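DNA polymerase III subunit beta (Pseudomonas aeruginosa, PDB 4TSZ) forms a ring-shaped sliding clamp that tethers DNA polymerases and other proteins to DNA and makes replication processive. Local coordinates at residues F129-S134 with G214-V219; R137-R142 with A179-D184. All blocks are in the same frame, centred on the assembly; numbering follows the deposited sequence.

How the contacts relate
Both contacts lie in the central domain of the clamp. From the N terminus, the chain runs along strand 125-132, turns at once into helix 133-141, passes through strands 158-164, 167-173, 177-184 and 193-198, then helix 199-208, and comes back as strand 215-221. Contact 1 closes this long excursion by pairing 129-134 with 214-219 at the edge of a sheet that continues into the N-terminal domain. Contact 2 is nested inside it: 137-142, on the same helix, packs on 179-184, in a sheet that continues into the C-terminal domain. Helix 133-141 thus spans the two sheets, the contact centres about 14 Å apart.

Contact 1 of 2, residues F129-S134 with G214-V219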
loop_
_atom_site.group_PDB
_atom_site.type_symbol
_atom_site.label_atom_id
_atom_site.label_comp_id
_atom_site.label_asym_id
_atom_site.label_seq_id
_atom_site.Cartn_x
_atom_site.Cartn_y
_atom_site.Cartn_z
ATOM N N PHE E 129 -32.630 19.219 0.466
ATOM C CA PHE E 129 -31.903 20.411 0.889
ATOM C C PHE E 129 -30.525 20.461 0.250
ATOM O O PHE E 129 -30.013 19.439 -0.205
ATOM C CB PHE E 129 -31.772 20.424 2.432
ATOM C CG PHE E 129 -30.998 19.263 3.029
ATOM C CD1 PHE E 129 -31.646 18.086 3.396
ATOM C CD2 PHE E 129 -29.630 19.356 3.242
ATOM C CE1 PHE E 129 -30.930 17.014 3.946
ATOM C CE2 PHE E 129 -28.913 18.280 3.782
ATOM C CZ PHE E 129 -29.570 17.122 4.145
ATOM N N SER E 130 -29.918 21.651 0.251
ATOM C CA SER E 130 -28.566 21.868 -0.247
ATOM C C SER E 130 -27.646 22.118 0.951
ATOM O O SER E 130 -28.072 22.713 1.944
ATOM C CB SER E 130 -28.534 23.046 -1.213
ATOM O OG SER E 130 -27.448 22.904 -2.113
ATOM N N ILE E 131 -26.407 21.637 0.872
ATOM C CA ILE E 131 -25.422 21.775 1.946
ATOM C C ILE E 131 -23.994 21.837 1.390
ATOM O O ILE E 131 -23.714 21.252 0.347
ATOM C CB ILE E 131 -25.606 20.657 3.041
ATOM C CG1 ILE E 131 -24.853 21.000 4.352
ATOM C CG2 ILE E 131 -25.298 19.227 2.515
ATOM C CD1 ILE E 131 -24.939 19.982 5.491
ATOM N N ALA E 132 -23.093 22.539 2.096
ATOM C CA ALA E 132 -21.674 22.607 1.747
ATOM C C ALA E 132 -21.108 21.182 1.823
ATOM O O ALA E 132 -21.408 20.459 2.781
ATOM C CB ALA E 132 -20.940 23.499 2.736
ATOM N N GLN E 133 -20.337 20.769 0.793
ATOM C CA GLN E 133 -19.721 19.440 0.712
ATOM C C GLN E 133 -18.840 19.174 1.932
ATOM O O GLN E 133 -18.865 18.076 2.490
ATOM C CB GLN E 133 -18.905 19.292 -0.583
ATOM C CG GLN E 133 -19.761 19.082 -1.831
ATOM C CD GLN E 133 -18.945 18.843 -3.080
ATOM O OE1 GLN E 133 -17.976 18.084 -3.088
ATOM N NE2 GLN E 133 -19.345 19.459 -4.181
ATOM N N SER E 134 -18.107 20.210 2.355
ATOM C CA SER E 134 -17.199 20.256 3.497
ATOM C C SER E 134 -17.915 19.913 4.820
ATOM O O SER E 134 -17.344 19.200 5.649
ATOM C CB SER E 134 -16.581 21.656 3.582
ATOM O OG SER E 134 -15.831 21.886 4.763
ATOM N N GLY E 214 -17.306 23.636 -2.825
ATOM C CA GLY E 214 -18.545 23.143 -3.426
ATOM C C GLY E 214 -19.748 22.866 -2.549
ATOM O O GLY E 214 -19.646 22.756 -1.320
ATOM N N GLU E 215 -20.904 22.725 -3.218
ATOM C CA GLU E 215 -22.204 22.446 -2.628
ATOM C C GLU E 215 -22.713 21.082 -3.110
ATOM O O GLU E 215 -22.354 20.628 -4.203
ATOM C CB GLU E 215 -23.193 23.542 -3.050
ATOM C CG GLU E 215 -24.272 23.836 -2.022
ATOM C CD GLU E 215 -23.962 24.864 -0.947
ATOM O OE1 GLU E 215 -22.773 25.220 -0.767
ATOM O OE2 GLU E 215 -24.917 25.293 -0.260
ATOM N N VAL E 216 -23.552 20.435 -2.294
ATOM C CA VAL E 216 -24.177 19.155 -2.624
ATOM C C VAL E 216 -25.687 19.210 -2.338
ATOM O O VAL E 216 -26.105 19.677 -1.279
ATOM C CB VAL E 216 -23.448 17.921 -1.998
ATOM C CG1 VAL E 216 -23.423 17.973 -0.468
ATOM C CG2 VAL E 216 -24.029 16.595 -2.501
ATOM N N GLY E 217 -26.475 18.779 -3.313
ATOM C CA GLY E 217 -27.916 18.679 -3.179
ATOM C C GLY E 217 -28.248 17.313 -2.614
ATOM O O GLY E 217 -27.801 16.300 -3.157
ATOM N N ILE E 218 -29.002 17.275 -1.504
ATOM C CA ILE E 218 -29.386 16.023 -0.847
ATOM C C ILE E 218 -30.880 15.774 -0.964
ATOM O O ILE E 218 -31.676 16.693 -0.760
ATOM C CB ILE E 218 -28.922 15.971 0.647
ATOM C CG1 ILE E 218 -27.382 16.121 0.798
ATOM C CG2 ILE E 218 -29.459 14.728 1.400
ATOM C CD1 ILE E 218 -26.508 15.031 0.167
ATOM N N VAL E 219 -31.254 14.518 -1.266
ATOM C CA VAL E 219 -32.643 14.082 -1.302
ATOM C C VAL E 219 -32.737 12.879 -0.371
ATOM O O VAL E 219 -32.003 11.898 -0.530
ATOM C CB VAL E 219 -33.210 13.764 -2.727
ATOM C CG1 VAL E 219 -34.649 13.239 -2.650
ATOM C CG2 VAL E 219 -33.133 14.983 -3.650
HETATM O O HOH W 1 -17.610 22.731 0.632
#
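Phe129 and Ile218 lie side by side on one surface of the sheet, and Ile218 CB sits over a face of the phenyl ring, 3.9 Å from its centroid, in a CH-pi contact. With chi1 at 62°, Phe129 CG stands between its backbone N and carbonyl carbon, which carries the ring over its neighbour so that CZ meets Ile218 CG2 at 3.6 Å. Farther along this surface Ile131 CG2 rests on Val216 CG1 at 3.7 Å. Under these side chains Phe129 pairs with Ile218, and Ile131 with Val216, as antiparallel hydrogen-bonded pairs; the shortest link is Ile218 N to Phe129 O, 2.7 Å. On the opposite surface Ser130 OG touches Glu215 CG at 3.3 Å, the glutamate chain then bending toward Ala132. Where strand gives way to helix, Gln133 N donates to Gly214 O in a nearly straight bond of 3.0 Å, and a water joins the same oxygen to Ser134 N. Gln133 NE2 reaches Glu215 O at 3.2 Å from above the carbonyl plane, while its OE1 accepts from Glu211 N, so both ends of the amide are held. Leu168, from the neighbouring sheet, packs on Phe129 and Ile131, and Leu136 of the following helix covers Val216 and Ile218. Edge strand 125-132, passing directly into helix 133-141 with Ala132 at the N-cap, belongs to the repeated sheet-and-helix architecture of the DNA clamp fold.

Contact 2 of 2, residues R137-R142 with A179-D184; sequences RRLIDR and AMCSLD
The guanidinium of Arg138 meets Cys181 SG and Leu183 CD2 obliquely, its NH1 lying 3.4 Å from Cys181 SG, while Arg138 NE lies over one face of the Arg142 guanidinium, offset toward the rim. At the edge of a third guanidinium, Arg137 NE donates to Asp141 OD2 on its syn side in a 3.0 Å salt bridge, close to the guanidinium plane but tilted slightly from that of the carboxylate. The setting is the DNA clamp fold: residues 137-141 of the helix run nearly antiparallel to strand residues 179-184, the segment axes 8.0 Å apart at their closest. Glu353 forms a salt bridge with Arg142 NH1 and, through its other oxygen, a weak, long ion pair with Arg138 NH2; its charge probably eases the closeness of the two arginines. Arg138 NH1 itself is buried without a polar partner. With CG, CD and NE stretched out, the Arg138 chain crosses Leu183, and its CD comes within 4.0 Å of Leu183 CD1. Leu139 and Leu183 pass alongside one another, pointing opposite ways, and Leu139 O accepts from Ser170 OG. Leu139 CD2 touches Leu183 CG and Cys181 SG, both at 3.7 Å, and presses closest on the backbone, 3.3 Å from Cys181 O.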
loop_
_atom_site.group_PDB
_atom_site.type_symbol
_atom_site.label_atom_id
_atom_site.label_comp_id
_atom_site.label_asym_id
_atom_site.label_seq_id
_atom_site.Cartn_x
_atom_site.Cartn_y
_atom_site.Cartn_z
ATOM N N ARG E 137 -19.090 16.145 4.626
ATOM C CA ARG E 137 -17.903 15.307 4.752
ATOM C C ARG E 137 -17.422 15.247 6.214
ATOM O O ARG E 137 -17.070 14.160 6.677
ATOM C CB ARG E 137 -16.764 15.768 3.818
ATOM C CG ARG E 137 -15.795 14.630 3.539
ATOM C CD ARG E 137 -14.476 15.046 2.942
ATOM N NE ARG E 137 -13.557 13.908 2.963
ATOM C CZ ARG E 137 -12.829 13.505 1.928
ATOM N NH1 ARG E 137 -12.888 14.155 0.771
ATOM N NH2 ARG E 137 -12.029 12.453 2.044
ATOM N N ARG E 138 -17.427 16.404 6.929
ATOM C CA ARG E 138 -17.077 16.540 8.350
ATOM C C ARG E 138 -17.959 15.611 9.198
ATOM O O ARG E 138 -17.431 14.874 10.018
ATOM C CB ARG E 138 -17.242 17.999 8.816
ATOM C CG ARG E 138 -16.855 18.260 10.284
ATOM C CD ARG E 138 -17.286 19.648 10.767
ATOM N NE ARG E 138 -16.565 20.082 11.980
ATOM C CZ ARG E 138 -17.066 20.084 13.221
ATOM N NH1 ARG E 138 -18.308 19.678 13.447
ATOM N NH2 ARG E 138 -16.326 20.498 14.243
ATOM N N LEU E 139 -19.293 15.620 8.978
ATOM C CA LEU E 139 -20.240 14.764 9.708
ATOM C C LEU E 139 -19.896 13.284 9.566
ATOM O O LEU E 139 -19.913 12.556 10.565
ATOM C CB LEU E 139 -21.691 15.014 9.268
ATOM C CG LEU E 139 -22.313 16.364 9.628
ATOM C CD1 LEU E 139 -23.689 16.472 9.052
ATOM C CD2 LEU E 139 -22.406 16.568 11.137
ATOM N N ILE E 140 -19.534 12.856 8.332
ATOM C CA ILE E 140 -19.178 11.466 8.034
ATOM C C ILE E 140 -17.806 11.126 8.635
ATOM O O ILE E 140 -17.709 10.151 9.374
ATOM C CB ILE E 140 -19.259 11.132 6.511
ATOM C CG1 ILE E 140 -20.662 11.428 5.929
ATOM C CG2 ILE E 140 -18.833 9.667 6.245
ATOM C CD1 ILE E 140 -20.745 11.506 4.357
ATOM N N ASP E 141 -16.762 11.922 8.313
ATOM C CA ASP E 141 -15.391 11.692 8.771
ATOM C C ASP E 141 -15.209 11.780 10.293
ATOM O O ASP E 141 -14.353 11.085 10.824
ATOM C CB ASP E 141 -14.388 12.600 8.039
ATOM C CG ASP E 141 -14.187 12.291 6.559
ATOM O OD1 ASP E 141 -14.568 11.177 6.118
ATOM O OD2 ASP E 141 -13.631 13.155 5.846
ATOM N N ARG E 142 -16.027 12.588 10.992
ATOM C CA ARG E 142 -15.925 12.684 12.450
ATOM C C ARG E 142 -16.555 11.482 13.157
ATOM O O ARG E 142 -16.343 11.312 14.353
ATOM C CB ARG E 142 -16.542 14.002 13.002
ATOM C CG ARG E 142 -15.789 15.292 12.666
ATOM C CD ARG E 142 -14.479 15.438 13.397
ATOM N NE ARG E 142 -13.720 16.598 12.927
ATOM C CZ ARG E 142 -13.709 17.785 13.522
ATOM N NH1 ARG E 142 -14.425 17.992 14.622
ATOM N NH2 ARG E 142 -12.983 18.776 13.024
ATOM N N ALA E 179 -20.147 7.436 18.073
ATOM C CA ALA E 179 -19.666 8.725 17.596
ATOM C C ALA E 179 -20.865 9.505 17.032
ATOM O O ALA E 179 -21.710 8.938 16.337
ATOM C CB ALA E 179 -18.603 8.551 16.534
ATOM N N MET E 180 -20.950 10.786 17.362
ATOM C CA MET E 180 -22.003 11.662 16.860
ATOM C C MET E 180 -21.487 13.067 16.572
ATOM O O MET E 180 -20.610 13.564 17.276
ATOM C CB MET E 180 -23.258 11.653 17.746
ATOM C CG MET E 180 -23.091 12.382 19.054
ATOM S SD MET E 180 -24.487 12.272 20.189
ATOM C CE MET E 180 -25.705 13.053 19.271
ATOM N N CYS E 181 -21.990 13.676 15.503
ATOM C CA CYS E 181 -21.611 15.036 15.122
ATOM C C CYS E 181 -22.854 15.782 14.656
ATOM O O CYS E 181 -23.634 15.224 13.888
ATOM C CB CYS E 181 -20.518 15.031 14.056
ATOM S SG CYS E 181 -19.778 16.659 13.765
ATOM N N SER E 182 -23.066 17.009 15.161
ATOM C CA SER E 182 -24.228 17.837 14.820
ATOM C C SER E 182 -23.779 19.167 14.239
ATOM O O SER E 182 -22.817 19.762 14.730
ATOM C CB SER E 182 -25.093 18.085 16.055
ATOM O OG SER E 182 -25.462 16.883 16.708
ATOM N N LEU E 183 -24.463 19.627 13.192
ATOM C CA LEU E 183 -24.189 20.904 12.536
ATOM C C LEU E 183 -25.508 21.607 12.231
ATOM O O LEU E 183 -26.418 20.981 11.683
ATOM C CB LEU E 183 -23.359 20.720 11.245
ATOM C CG LEU E 183 -21.904 20.270 11.403
ATOM C CD1 LEU E 183 -21.248 20.051 10.039
ATOM C CD2 LEU E 183 -21.081 21.272 12.263
ATOM N N ASP E 184 -25.627 22.893 12.615
ATOM C CA ASP E 184 -26.856 23.637 12.361
ATOM C C ASP E 184 -26.891 24.147 10.919
ATOM O O ASP E 184 -26.425 25.251 10.618
ATOM C CB ASP E 184 -27.164 24.702 13.438
ATOM C CG ASP E 184 -26.097 25.751 13.650
ATOM O OD1 ASP E 184 -25.014 25.400 14.168
ATOM O OD2 ASP E 184 -26.364 26.938 13.350
#